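PDB 6HCP: BauA from Acinetobacter baumannii, which serves as a TonB-dependent outer-membrane receptor that takes up ferric preacinetobactin across the outer membrane. Local coordinates for residues Q42-S47 with T64-D69; V260-G265 with E641-V646; Y539-K544 with T551-G556. All coordinates share one frame; numbering follows the deposited sequence.

Interaction 1. Residues Q42-S47 with T64-D69; sequences QVATSS and TISYTD. With EDO (1,2-ethanediol), chain H; EDO (1,2-ethanediol), chain U; EDO (1,2-ethanediol), chain I.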
loop_
_atom_site.group_PDB
_atom_site.type_symbol
_atom_site.label_atom_id
_atom_site.label_comp_id
_atom_site.label_asym_id
_atom_site.label_seq_id
_atom_site.Cartn_x
_atom_site.Cartn_y
_atom_site.Cartn_z
ATOM N N GLN A 42 10.476 -24.520 -13.763
ATOM C CA GLN A 42 11.270 -23.325 -13.409
ATOM C C GLN A 42 12.756 -23.656 -13.186
ATOM O O GLN A 42 13.594 -22.751 -13.245
ATOM C CB GLN A 42 10.607 -22.628 -12.226
ATOM C CG GLN A 42 9.308 -21.953 -12.673
ATOM C CD GLN A 42 8.499 -21.440 -11.517
ATOM O OE1 GLN A 42 8.667 -21.925 -10.399
ATOM N NE2 GLN A 42 7.738 -20.369 -11.769
ATOM N N VAL A 43 13.064 -24.934 -13.010
ATOM C CA VAL A 43 14.410 -25.419 -12.781
ATOM C C VAL A 43 14.675 -26.578 -13.745
ATOM O O VAL A 43 13.762 -27.361 -14.061
ATOM C CB VAL A 43 14.531 -25.848 -11.314
ATOM C CG1 VAL A 43 15.722 -26.756 -11.058
ATOM C CG2 VAL A 43 14.559 -24.625 -10.407
ATOM N N ALA A 44 15.915 -26.688 -14.209
ATOM C CA ALA A 44 16.333 -27.773 -15.118
ATOM C C ALA A 44 17.004 -28.895 -14.324
ATOM O O ALA A 44 17.408 -28.721 -13.180
ATOM C CB ALA A 44 17.237 -27.214 -16.184
ATOM N N THR A 45 17.130 -30.070 -14.952
ATOM C CA THR A 45 17.565 -31.262 -14.243
ATOM C C THR A 45 19.078 -31.468 -14.381
ATOM O O THR A 45 19.619 -32.391 -13.791
ATOM C CB THR A 45 16.826 -32.504 -14.757
ATOM O OG1 THR A 45 16.988 -32.508 -16.175
ATOM C CG2 THR A 45 15.353 -32.489 -14.412
ATOM N N SER A 46 19.717 -30.683 -15.244
ATOM C CA SER A 46 21.161 -30.783 -15.438
ATOM C C SER A 46 21.762 -29.380 -15.521
ATOM O O SER A 46 21.057 -28.398 -15.802
ATOM C CB SER A 46 21.483 -31.591 -16.673
ATOM O OG SER A 46 21.055 -30.903 -17.831
ATOM N N SER A 47 23.090 -29.318 -15.382
ATOM C CA SER A 47 23.818 -28.088 -15.582
ATOM C C SER A 47 25.241 -28.407 -16.047
ATOM O O SER A 47 25.706 -29.559 -15.980
ATOM C CB SER A 47 23.820 -27.237 -14.326
ATOM O OG SER A 47 24.601 -27.854 -13.302
ATOM N N THR A 64 24.486 -27.323 -7.134
ATOM C CA THR A 64 24.191 -26.705 -8.411
ATOM C C THR A 64 22.683 -26.457 -8.536
ATOM O O THR A 64 21.869 -27.184 -7.963
ATOM C CB THR A 64 24.614 -27.583 -9.588
ATOM O OG1 THR A 64 23.986 -28.865 -9.436
ATOM C CG2 THR A 64 26.120 -27.708 -9.678
ATOM N N ILE A 65 22.336 -25.406 -9.278
ATOM C CA ILE A 65 20.939 -25.163 -9.639
ATOM C C ILE A 65 20.913 -24.474 -10.993
ATOM O O ILE A 65 21.828 -23.713 -11.333
ATOM C CB ILE A 65 20.210 -24.341 -8.554
ATOM C CG1 ILE A 65 18.723 -24.205 -8.902
ATOM C CG2 ILE A 65 20.861 -22.981 -8.371
ATOM C CD1 ILE A 65 17.798 -24.371 -7.749
ATOM N N SER A 66 19.917 -24.825 -11.811
ATOM C CA SER A 66 19.731 -24.181 -13.097
ATOM C C SER A 66 18.293 -23.678 -13.228
ATOM O O SER A 66 17.361 -24.466 -13.142
ATOM C CB SER A 66 20.062 -25.132 -14.208
ATOM O OG SER A 66 19.751 -24.568 -15.468
ATOM N N TYR A 67 18.154 -22.375 -13.455
ATOM C CA TYR A 67 16.849 -21.728 -13.633
ATOM C C TYR A 67 16.533 -21.649 -15.124
ATOM O O TYR A 67 17.390 -21.296 -15.933
ATOM C CB TYR A 67 16.862 -20.326 -13.032
ATOM C CG TYR A 67 17.222 -20.292 -11.573
ATOM C CD1 TYR A 67 16.295 -20.638 -10.604
ATOM C CD2 TYR A 67 18.505 -19.945 -11.154
ATOM C CE1 TYR A 67 16.646 -20.695 -9.262
ATOM C CE2 TYR A 67 18.863 -19.999 -9.814
ATOM C CZ TYR A 67 17.897 -20.265 -8.857
ATOM O OH TYR A 67 18.251 -20.399 -7.538
ATOM N N THR A 68 15.255 -21.850 -15.460
ATOM C CA THR A 68 14.802 -21.773 -16.865
ATOM C C THR A 68 14.397 -20.342 -17.219
ATOM O O THR A 68 14.072 -19.517 -16.357
ATOM C CB THR A 68 13.647 -22.749 -17.135
ATOM O OG1 THR A 68 12.511 -22.289 -16.399
ATOM C CG2 THR A 68 13.973 -24.171 -16.732
ATOM N N ASP A 69 14.297 -20.105 -18.526
ATOM C CA ASP A 69 13.799 -18.870 -19.055
ATOM C C ASP A 69 12.340 -18.641 -18.614
ATOM O O ASP A 69 11.935 -17.503 -18.500
ATOM C CB ASP A 69 13.975 -18.776 -20.575
ATOM C CG ASP A 69 13.394 -19.919 -21.404
ATOM O OD1 ASP A 69 13.147 -21.012 -20.866
ATOM O OD2 ASP A 69 13.178 -19.685 -22.583
HETATM C C1 EDO H . 20.709 -28.821 -11.793
HETATM O O1 EDO H . 21.412 -30.021 -11.422
HETATM C C2 EDO H . 19.564 -28.546 -10.817
HETATM O O2 EDO H . 18.906 -27.305 -11.174
HETATM C C1 EDO U . 9.697 -25.306 -9.459
HETATM O O1 EDO U . 10.314 -24.887 -8.222
HETATM C C2 EDO U . 10.779 -25.985 -10.294
HETATM O O2 EDO U . 10.402 -26.050 -11.646
HETATM C C1 EDO I . 8.291 -21.603 -7.090
HETATM O O1 EDO I . 9.150 -22.298 -8.064
HETATM C C2 EDO I . 8.872 -20.279 -6.597
HETATM O O2 EDO I . 8.819 -19.236 -7.561
HETATM O O HOH W 1 20.785 -26.169 -17.246
HETATM O O HOH W 2 24.113 -30.208 -12.048
#
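The edge strand of the plug domain's central sheet, residues 64-68, is bordered here by the N-terminal segment 42-47, which meets it at a single beta bridge between Val43 and Tyr67. The bridge is flanked by two backbone bonds: Thr68 N gives to Gln42 O at 2.9 Å and Ala44 N to Ser66 O at 2.9 Å. The two segments run 132° apart, and the pairing stays a single bridge; the chain swings away at Thr45 and returns at Ser46 and Ser47.

Around this detour, small polar groups and solvent fill the interface. An ethanediol, probably from the crystallisation liquor, bridges the gap: its O2 takes the hydrogen of Ser66 N at 2.8 Å and gives its own to Ala44 O at 2.9 Å. Ser66 turns its hydroxyl anti to the backbone N (chi1 174°), which sets OG 3.7 Å from the methyl CB of Ala44 and lets it donate to a water that in turn donates to Ser46 O. A second water links Ser47 OG with Thr64 OG1, while Ser47 OG also lies 3.7 Å from Thr64 CB. On the side of Val43 the contact is apolar, CG2 meeting Ile65 CD1 at 4.2 Å.

Thr68 is the N-cap of helix 69-75; its OG1 bonds to Gly41 O and only weakly to Tyr71 N. Along its other edge, strand 64-68 is hydrogen-bonded to strand 135-142 through Val138 and Val140. Val43 and Tyr67 touch Met578, and Val43 and Ile65 touch Phe568, so this edge of the plug rests against barrel strands 575-590 and 549-569.

Interaction 2. Residues V260-G265 with E641-V646; sequences VSTAVG and ENTLSV. With EDO (1,2-ethanediol), chain X.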
loop_
_atom_site.group_PDB
_atom_site.type_symbol
_atom_site.label_atom_id
_atom_site.label_comp_id
_atom_site.label_asym_id
_atom_site.label_seq_id
_atom_site.Cartn_x
_atom_site.Cartn_y
_atom_site.Cartn_z
ATOM N N VAL A 260 30.284 5.731 6.641
ATOM C CA VAL A 260 30.007 6.054 8.007
ATOM C C VAL A 260 31.302 5.867 8.811
ATOM O O VAL A 260 32.196 5.113 8.410
ATOM C CB VAL A 260 28.855 5.205 8.575
ATOM C CG1 VAL A 260 27.520 5.640 7.999
ATOM C CG2 VAL A 260 29.051 3.707 8.345
ATOM N N SER A 261 31.339 6.485 9.989
ATOM C CA SER A 261 32.439 6.306 10.958
ATOM C C SER A 261 31.872 5.776 12.266
ATOM O O SER A 261 30.698 5.998 12.587
ATOM C CB SER A 261 33.167 7.608 11.168
ATOM O OG SER A 261 32.303 8.579 11.750
ATOM N N THR A 262 32.762 5.248 13.111
ATOM C CA THR A 262 32.376 4.843 14.447
ATOM C C THR A 262 32.073 6.082 15.299
ATOM O O THR A 262 31.213 6.027 16.153
ATOM C CB THR A 262 33.459 3.973 15.097
ATOM O OG1 THR A 262 34.671 4.725 15.091
ATOM C CG2 THR A 262 33.681 2.671 14.362
ATOM N N ALA A 263 32.771 7.192 15.040
ATOM C CA ALA A 263 32.573 8.440 15.807
ATOM C C ALA A 263 31.136 8.935 15.643
ATOM O O ALA A 263 30.492 9.302 16.602
ATOM C CB ALA A 263 33.567 9.498 15.377
ATOM N N VAL A 264 30.600 8.839 14.424
ATOM C CA VAL A 264 29.295 9.409 14.145
ATOM C C VAL A 264 28.211 8.333 14.268
ATOM O O VAL A 264 27.136 8.601 14.773
ATOM C CB VAL A 264 29.280 10.075 12.766
ATOM C CG1 VAL A 264 27.871 10.479 12.342
ATOM C CG2 VAL A 264 30.250 11.253 12.740
ATOM N N GLY A 265 28.474 7.144 13.726
ATOM C CA GLY A 265 27.534 6.046 13.779
ATOM C C GLY A 265 26.606 6.030 12.564
ATOM O O GLY A 265 26.689 6.904 11.695
ATOM N N GLU A 641 36.285 -4.389 12.216
ATOM C CA GLU A 641 36.395 -4.207 13.680
ATOM C C GLU A 641 35.121 -4.687 14.383
ATOM O O GLU A 641 35.127 -4.911 15.596
ATOM C CB GLU A 641 36.660 -2.738 14.028
ATOM C CG GLU A 641 38.006 -2.224 13.539
ATOM C CD GLU A 641 38.144 -2.020 12.039
ATOM O OE1 GLU A 641 37.111 -1.707 11.375
ATOM O OE2 GLU A 641 39.254 -2.310 11.510
ATOM N N ASN A 642 34.031 -4.841 13.617
ATOM C CA ASN A 642 32.740 -5.304 14.106
ATOM C C ASN A 642 32.180 -4.340 15.168
ATOM O O ASN A 642 31.431 -4.757 16.050
ATOM C CB ASN A 642 32.783 -6.727 14.659
ATOM C CG ASN A 642 32.974 -7.844 13.646
ATOM O OD1 ASN A 642 32.953 -9.000 14.032
ATOM N ND2 ASN A 642 33.157 -7.537 12.366
ATOM N N THR A 643 32.456 -3.041 15.016
ATOM C CA THR A 643 31.898 -2.024 15.913
ATOM C C THR A 643 30.714 -1.300 15.251
ATOM O O THR A 643 30.066 -0.488 15.878
ATOM C CB THR A 643 32.985 -1.038 16.342
ATOM O OG1 THR A 643 33.644 -0.576 15.160
ATOM C CG2 THR A 643 33.971 -1.668 17.308
ATOM N N LEU A 644 30.483 -1.561 13.962
ATOM C CA LEU A 644 29.316 -1.036 13.265
ATOM C C LEU A 644 28.604 -2.202 12.591
ATOM O O LEU A 644 29.252 -3.039 11.977
ATOM C CB LEU A 644 29.708 -0.005 12.215
ATOM C CG LEU A 644 30.276 1.325 12.705
ATOM C CD1 LEU A 644 30.752 2.153 11.523
ATOM C CD2 LEU A 644 29.253 2.093 13.515
ATOM N N SER A 645 27.269 -2.204 12.697
ATOM C CA SER A 645 26.440 -3.225 12.072
ATOM C C SER A 645 25.089 -2.622 11.668
ATOM O O SER A 645 24.729 -1.541 12.115
ATOM C CB SER A 645 26.245 -4.385 12.986
ATOM O OG SER A 645 25.520 -3.995 14.132
ATOM N N VAL A 646 24.389 -3.353 10.794
ATOM C CA VAL A 646 23.012 -3.071 10.459
ATOM C C VAL A 646 22.197 -4.311 10.763
ATOM O O VAL A 646 22.671 -5.434 10.650
ATOM C CB VAL A 646 22.847 -2.650 8.993
ATOM C CG1 VAL A 646 23.552 -1.351 8.725
ATOM C CG2 VAL A 646 23.322 -3.738 8.033
HETATM C C1 EDO X . 25.524 -0.765 15.412
HETATM O O1 EDO X . 26.301 0.025 14.508
HETATM C C2 EDO X . 26.376 -1.234 16.576
HETATM O O2 EDO X . 27.358 -0.228 16.861
#
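Two surface loops of the beta-barrel, on the side expected from the family's topology to be extracellular, meet through the side chain of Leu644. The turn 641-644 leads from strand 622-637 into strand 645-662, and Leu644, just ahead of the latter, reaches into the bend made by residues 260-265. Its CG stands anti to the carbonyl carbon (chi1 -68°), and chi2 carries CD1 straight on, while CD2 branches toward Gly265. CD1 touches Val260 CG2 at 3.9 Å, the two side chains meeting at a slant, and lies equally close, 3.9 Å, to the carbonyl carbon Ser261 C. CD2 comes within 4.3 Å of Gly265 CA. Across the leucine's branch point comes Thr262, nearly at a right angle, its methyl CG2 4.0 Å from Leu644 CG. The same methyl faces Thr643 OG1 at 3.3 Å, a close carbon-to-oxygen approach without a hydrogen bond.

The receiving bend holds its own shape. Gly265 N bonds to Ser261 O at 2.7 Å, closing one turn over residues with helical backbone angles, and Val264 N reaches Ser261 OG at 3.2 Å in an ST motif. On the other side, Asn639 OD1 takes the backbone N of both Thr643 and Leu644, fixing the turn that presents the leucine; Asn689 OD1 likewise takes Val260 N. A 1,2-ethanediol, probably from the crystallisation liquor, sits by the strand, accepting from Ser645 N through O1 at 3.0 Å and donating to Thr643 O.

Between the two loops themselves the joint is wholly van der Waals, one branched aliphatic chain against methyls and bare backbone, with one threonine methyl against a hydroxyl. Placement between these two segments probably depends on shape complementarity, each being held by its own and neighbouring bonds.

Interaction 3. Residues Y539-K544 with T551-G556; sequences YLDPSK and TFVSDG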
loop_
_atom_site.group_PDB
_atom_site.type_symbol
_atom_site.label_atom_id
_atom_site.label_comp_id
_atom_site.label_asym_id
_atom_site.label_seq_id
_atom_site.Cartn_x
_atom_site.Cartn_y
_atom_site.Cartn_z
ATOM N N TYR A 539 48.999 -8.653 2.927
ATOM C CA TYR A 539 49.146 -7.325 3.516
ATOM C C TYR A 539 50.599 -7.093 3.959
ATOM O O TYR A 539 51.379 -8.026 4.098
ATOM C CB TYR A 539 48.175 -7.180 4.690
ATOM C CG TYR A 539 48.323 -8.240 5.744
ATOM C CD1 TYR A 539 49.294 -8.113 6.719
ATOM C CD2 TYR A 539 47.474 -9.329 5.828
ATOM C CE1 TYR A 539 49.519 -9.100 7.657
ATOM C CE2 TYR A 539 47.655 -10.308 6.794
ATOM C CZ TYR A 539 48.693 -10.202 7.701
ATOM O OH TYR A 539 48.936 -11.143 8.663
ATOM N N LEU A 540 50.905 -5.834 4.270
ATOM C CA LEU A 540 52.185 -5.400 4.818
ATOM C C LEU A 540 52.193 -5.622 6.330
ATOM O O LEU A 540 51.334 -5.103 7.018
ATOM C CB LEU A 540 52.327 -3.922 4.449
ATOM C CG LEU A 540 53.730 -3.329 4.499
ATOM C CD1 LEU A 540 54.726 -4.188 3.724
ATOM C CD2 LEU A 540 53.719 -1.903 3.954
ATOM N N ASP A 541 53.060 -6.528 6.809
ATOM C CA ASP A 541 53.146 -6.940 8.204
ATOM C C ASP A 541 54.274 -6.187 8.931
ATOM O O ASP A 541 55.449 -6.531 8.799
ATOM C CB ASP A 541 53.340 -8.456 8.296
ATOM C CG ASP A 541 53.325 -9.001 9.716
ATOM O OD1 ASP A 541 53.197 -8.185 10.654
ATOM O OD2 ASP A 541 53.535 -10.222 9.881
ATOM N N PRO A 542 53.959 -5.242 9.850
ATOM C CA PRO A 542 55.004 -4.473 10.532
ATOM C C PRO A 542 55.729 -5.255 11.640
ATOM O O PRO A 542 56.790 -4.828 12.097
ATOM C CB PRO A 542 54.251 -3.254 11.092
ATOM C CG PRO A 542 52.828 -3.734 11.246
ATOM C CD PRO A 542 52.612 -4.705 10.102
ATOM N N SER A 543 55.210 -6.435 11.992
ATOM C CA SER A 543 55.818 -7.287 13.006
ATOM C C SER A 543 56.947 -8.146 12.409
ATOM O O SER A 543 57.708 -8.771 13.142
ATOM C CB SER A 543 54.780 -8.150 13.673
ATOM O OG SER A 543 54.451 -9.271 12.866
ATOM N N LYS A 544 56.995 -8.256 11.078
ATOM C CA LYS A 544 57.928 -9.170 10.424
ATOM C C LYS A 544 58.962 -8.350 9.651
ATOM O O LYS A 544 58.679 -7.855 8.559
ATOM C CB LYS A 544 57.197 -10.157 9.509
ATOM C CG LYS A 544 58.119 -11.190 8.870
ATOM C CD LYS A 544 57.423 -12.412 8.323
ATOM C CE LYS A 544 58.385 -13.318 7.584
ATOM N NZ LYS A 544 57.669 -14.401 6.874
ATOM N N THR A 551 57.399 -6.561 6.015
ATOM C CA THR A 551 57.387 -7.543 4.947
ATOM C C THR A 551 55.946 -7.782 4.464
ATOM O O THR A 551 55.038 -7.945 5.266
ATOM C CB THR A 551 58.044 -8.841 5.427
ATOM O OG1 THR A 551 59.331 -8.500 5.962
ATOM C CG2 THR A 551 58.162 -9.881 4.330
ATOM N N PHE A 552 55.762 -7.774 3.146
ATOM C CA PHE A 552 54.484 -8.092 2.496
ATOM C C PHE A 552 54.277 -9.611 2.485
ATOM O O PHE A 552 55.157 -10.363 2.027
ATOM C CB PHE A 552 54.463 -7.497 1.096
ATOM C CG PHE A 552 53.103 -7.433 0.443
ATOM C CD1 PHE A 552 52.143 -6.541 0.900
ATOM C CD2 PHE A 552 52.783 -8.259 -0.628
ATOM C CE1 PHE A 552 50.900 -6.473 0.298
ATOM C CE2 PHE A 552 51.537 -8.187 -1.237
ATOM C CZ PHE A 552 50.599 -7.287 -0.777
ATOM N N VAL A 553 53.171 -10.062 3.093
ATOM C CA VAL A 553 52.930 -11.479 3.339
ATOM C C VAL A 553 51.549 -11.880 2.805
ATOM O O VAL A 553 50.680 -11.039 2.641
ATOM C CB VAL A 553 53.072 -11.839 4.828
ATOM C CG1 VAL A 553 54.498 -11.668 5.308
ATOM C CG2 VAL A 553 52.102 -11.062 5.711
ATOM N N SER A 554 51.381 -13.186 2.552
ATOM C CA SER A 554 50.130 -13.767 2.034
ATOM C C SER A 554 49.487 -14.614 3.135
ATOM O O SER A 554 48.793 -15.560 2.835
ATOM C CB SER A 554 50.401 -14.566 0.785
ATOM O OG SER A 554 51.342 -15.596 1.065
ATOM N N ASP A 555 49.603 -14.123 4.373
ATOM C CA ASP A 555 49.278 -14.796 5.630
ATOM C C ASP A 555 47.814 -14.569 6.050
ATOM O O ASP A 555 47.380 -15.132 7.043
ATOM C CB ASP A 555 50.118 -14.235 6.789
ATOM C CG ASP A 555 51.567 -14.664 6.775
ATOM O OD1 ASP A 555 51.896 -15.529 5.950
ATOM O OD2 ASP A 555 52.370 -14.037 7.504
ATOM N N GLY A 556 47.123 -13.611 5.440
ATOM C CA GLY A 556 45.762 -13.314 5.891
ATOM C C GLY A 556 44.830 -14.457 5.524
ATOM O O GLY A 556 45.083 -15.190 4.569
HETATM O O HOH W 3 51.966 -12.340 9.412
#
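Tyr539 and Val553 pair across the antiparallel hairpin in which the end of strand 524-541 joins the start of strand 549-569, at the outer end of the barrel wall. They form a hydrogen-bonded pair: Tyr539 N meets Val553 O at 2.9 Å, and Val553 N returns to Tyr539 O at 2.9 Å. Leu540 and Phe552 follow as a non-hydrogen-bonded pair, with Leu540 CD1 packed near Phe552 CB. In the next pair, Asp541 N to Thr551 O is firm while the reverse bond, Thr551 N to Asp541 O, is weak. Beside it, Thr551 OG1 donates to Lys544 O at 2.8 Å, from above the carbonyl plane.

On the face that carries Tyr539, Asp541, Thr551 and Val553, the tyrosine's chi1 of 56° puts CG between the backbone N and the carbonyl carbon, so that the ring leans across the partner strand. Val553 CG2 then makes a CH-pi contact over one face, 4.2 Å from the ring centroid and 26° off the normal. The ring's CE2 lies 3.6 Å from Gly556 N. One water, weakly bonded to Tyr539 OH, bridges the carboxylates of Asp541 and Asp555, whose OD2 atoms are 4.6 Å apart, and may ease the repulsion between them.

Farther out, the ring of Phe552 meets that of Phe505, the two planes nearly parallel, and Phe552 N bonds to Asn500 OD1. Thr551 OG1 is also bonded to Ser499 OG. Lys544 closes a type I turn begun by Asp541, whose carboxylate makes an Asx turn: OD1 receives Ser543 N at 3.0 Å and Ser543 OG at 2.8 Å, both from the same face of its plane.

Overall arrangement
The three contacts divide between plug and barrel. Interaction 1 is buried, centred 15 Å from the middle of the chain, where the N-terminal segment joins the plug sheet. Interactions 2 and 3 lie on the opposite side of that centre, 28 and 31 Å from it, among the loops and strand ends of the presumed extracellular side. Their centres are 26 Å apart and their nearest atoms about 12 Å, so they do not touch; residues 539-556 are nested within the span closed by 260-265 and 641-646. Interaction 1 is 40 Å from interaction 2 and 43 Å from interaction 3, centre to centre. It meets strand 549-569 at Phe568, the same strand whose beginning forms half of interaction 3.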